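Local structure of WA352 (Oryza sativa subsp. indica, 5ZT3) at residues A[64-69]-A[81-86]. The protein is a mitochondrial protein linked to cytoplasmic male sterility in rice, of which this chain forms a helical domain covering part of the full-length protein. Numbering follows the deposited sequence.
Sequences EIIRKM and WGARAL
Two neighbouring isoleucines of the long helix 45-72, Ile65 and Ile66, pack against segment 81-86, which starts at the end of the short helix 78-81 and coils on with helical backbone angles but without the regular bonds, in the buried interior of this all-helical domain. The contact is made by van der Waals packing, with no hydrogen bond across it. The backbones draw nearest at Gly82, whose CA lies 5.8 Å from CA of Ile66. With no side chain on Gly82, the longer branch of Ile66 comes right up to the main chain. Its CG1 lies anti to the carbonyl carbon (chi1 -71°), and the chain then extends. This carries CD1 of Ile66 over the Gly82-Ala83 peptide, 3.6 Å from N of Ala83. The small methyl CB of Ala83 meets the same CD1 at 4.2 Å. Leu86 adds the second part of the contact: its CD1 sits against both isoleucines, and its CD2 touches Ile65 alone of the two. CD1 of Leu86 rests on CG1 of Ile66 at 4.1 Å and also touches CG2 of Ile65, while CD2 of Leu86 lies 4.0 Å from that same CG2. Beta-branched Ile65 suits this place because its CG2 meets both methyls of the leucine. Around the contact, Leu121 of helix 116-124 touches both Ile65 and Leu86, helix 98-111 adds Leu101 and Leu105 against Ile65 and Met104 against Leu86, and Met79 of helix 78-81 packs on Ile66.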
loop_
_atom_site.group_PDB
_atom_site.type_symbol
_atom_site.label_atom_id
_atom_site.label_comp_id
_atom_site.label_asym_id
_atom_site.label_seq_id
_atom_site.Cartn_x
_atom_site.Cartn_y
_atom_site.Cartn_z
ATOM N N GLU A 64 -2.897 -0.303 7.152
ATOM C CA GLU A 64 -2.609 -1.121 8.323
ATOM C C GLU A 64 -1.135 -1.502 8.377
ATOM O O GLU A 64 -0.513 -1.463 9.446
ATOM C CB GLU A 64 -3.499 -2.360 8.342
ATOM C CG GLU A 64 -4.966 -2.042 8.621
ATOM C CD GLU A 64 -5.139 -1.104 9.810
ATOM O OE1 GLU A 64 -4.545 -1.388 10.873
ATOM O OE2 GLU A 64 -5.848 -0.083 9.665
ATOM N N ILE A 65 -0.555 -1.859 7.236
ATOM C CA ILE A 65 0.863 -2.211 7.193
ATOM C C ILE A 65 1.728 -1.000 7.515
ATOM O O ILE A 65 2.690 -1.088 8.289
ATOM C CB ILE A 65 1.226 -2.814 5.825
ATOM C CG1 ILE A 65 0.557 -4.167 5.628
ATOM C CG2 ILE A 65 2.735 -2.937 5.661
ATOM C CD1 ILE A 65 0.572 -4.640 4.178
ATOM N N ILE A 66 1.405 0.145 6.910
ATOM C CA ILE A 66 2.189 1.360 7.095
ATOM C C ILE A 66 2.176 1.794 8.554
ATOM O O ILE A 66 3.216 2.155 9.115
ATOM C CB ILE A 66 1.672 2.459 6.149
ATOM C CG1 ILE A 66 2.044 2.121 4.705
ATOM C CG2 ILE A 66 2.198 3.827 6.549
ATOM C CD1 ILE A 66 1.245 2.927 3.673
ATOM N N ARG A 67 1.001 1.766 9.191
ATOM C CA ARG A 67 0.922 2.169 10.589
ATOM C C ARG A 67 1.702 1.208 11.474
ATOM O O ARG A 67 2.366 1.631 12.428
ATOM C CB ARG A 67 -0.537 2.300 11.020
ATOM C CG ARG A 67 -1.170 3.596 10.513
ATOM C CD ARG A 67 -2.625 3.763 10.942
ATOM N NE ARG A 67 -2.767 4.245 12.314
ATOM C CZ ARG A 67 -2.331 5.422 12.766
ATOM N NH1 ARG A 67 -2.508 5.750 14.041
ATOM N NH2 ARG A 67 -1.723 6.285 11.957
ATOM N N LYS A 68 1.638 -0.091 11.184
ATOM C CA LYS A 68 2.431 -1.060 11.940
ATOM C C LYS A 68 3.923 -0.783 11.784
ATOM O O LYS A 68 4.672 -0.733 12.772
ATOM C CB LYS A 68 2.093 -2.468 11.455
ATOM C CG LYS A 68 2.845 -3.585 12.152
ATOM C CD LYS A 68 2.384 -3.735 13.590
ATOM C CE LYS A 68 2.729 -5.110 14.134
ATOM N NZ LYS A 68 2.245 -5.303 15.533
ATOM N N MET A 69 4.377 -0.603 10.541
ATOM C CA MET A 69 5.797 -0.367 10.302
ATOM C C MET A 69 6.263 0.962 10.878
ATOM O O MET A 69 7.435 1.088 11.254
ATOM C CB MET A 69 6.099 -0.397 8.800
ATOM C CG MET A 69 6.064 -1.791 8.174
ATOM S SD MET A 69 7.274 -2.924 8.895
ATOM C CE MET A 69 8.817 -2.059 8.566
ATOM N N TRP A 81 6.064 8.122 3.076
ATOM C CA TRP A 81 6.476 7.433 1.859
ATOM C C TRP A 81 6.256 5.926 1.919
ATOM O O TRP A 81 6.689 5.216 0.997
ATOM C CB TRP A 81 7.956 7.729 1.573
ATOM C CG TRP A 81 8.240 9.162 1.272
ATOM C CD1 TRP A 81 8.756 10.093 2.122
ATOM C CD2 TRP A 81 8.022 9.827 0.028
ATOM N NE1 TRP A 81 8.875 11.303 1.480
ATOM C CE2 TRP A 81 8.430 11.163 0.192
ATOM C CE3 TRP A 81 7.525 9.420 -1.213
ATOM C CZ2 TRP A 81 8.356 12.100 -0.838
ATOM C CZ3 TRP A 81 7.450 10.352 -2.236
ATOM C CH2 TRP A 81 7.864 11.675 -2.040
ATOM N N GLY A 82 5.567 5.424 2.943
ATOM C CA GLY A 82 5.447 3.990 3.120
ATOM C C GLY A 82 4.760 3.272 1.976
ATOM O O GLY A 82 5.077 2.111 1.697
ATOM N N ALA A 83 3.805 3.922 1.307
ATOM C CA ALA A 83 3.109 3.212 0.241
ATOM C C ALA A 83 4.066 2.795 -0.864
ATOM O O ALA A 83 3.880 1.734 -1.471
ATOM C CB ALA A 83 1.944 4.039 -0.297
ATOM N N ARG A 84 5.101 3.598 -1.133
ATOM C CA ARG A 84 6.066 3.232 -2.168
ATOM C C ARG A 84 6.805 1.952 -1.819
ATOM O O ARG A 84 7.165 1.178 -2.719
ATOM C CB ARG A 84 7.051 4.380 -2.423
ATOM C CG ARG A 84 6.413 5.678 -2.936
ATOM C CD ARG A 84 5.930 5.605 -4.396
ATOM N NE ARG A 84 4.851 4.637 -4.583
ATOM C CZ ARG A 84 3.580 4.842 -4.245
ATOM N NH1 ARG A 84 3.203 5.994 -3.703
ATOM N NH2 ARG A 84 2.685 3.884 -4.434
ATOM N N ALA A 85 7.009 1.688 -0.532
ATOM C CA ALA A 85 7.679 0.463 -0.129
ATOM C C ALA A 85 6.807 -0.766 -0.336
ATOM O O ALA A 85 7.316 -1.886 -0.227
ATOM C CB ALA A 85 8.137 0.562 1.329
ATOM N N LEU A 86 5.526 -0.590 -0.639
ATOM C CA LEU A 86 4.612 -1.701 -0.853
ATOM C C LEU A 86 4.322 -1.951 -2.335
ATOM O O LEU A 86 3.537 -2.852 -2.662
ATOM C CB LEU A 86 3.314 -1.483 -0.072
ATOM C CG LEU A 86 3.517 -1.317 1.434
ATOM C CD1 LEU A 86 2.191 -1.103 2.142
ATOM C CD2 LEU A 86 4.243 -2.509 2.033
#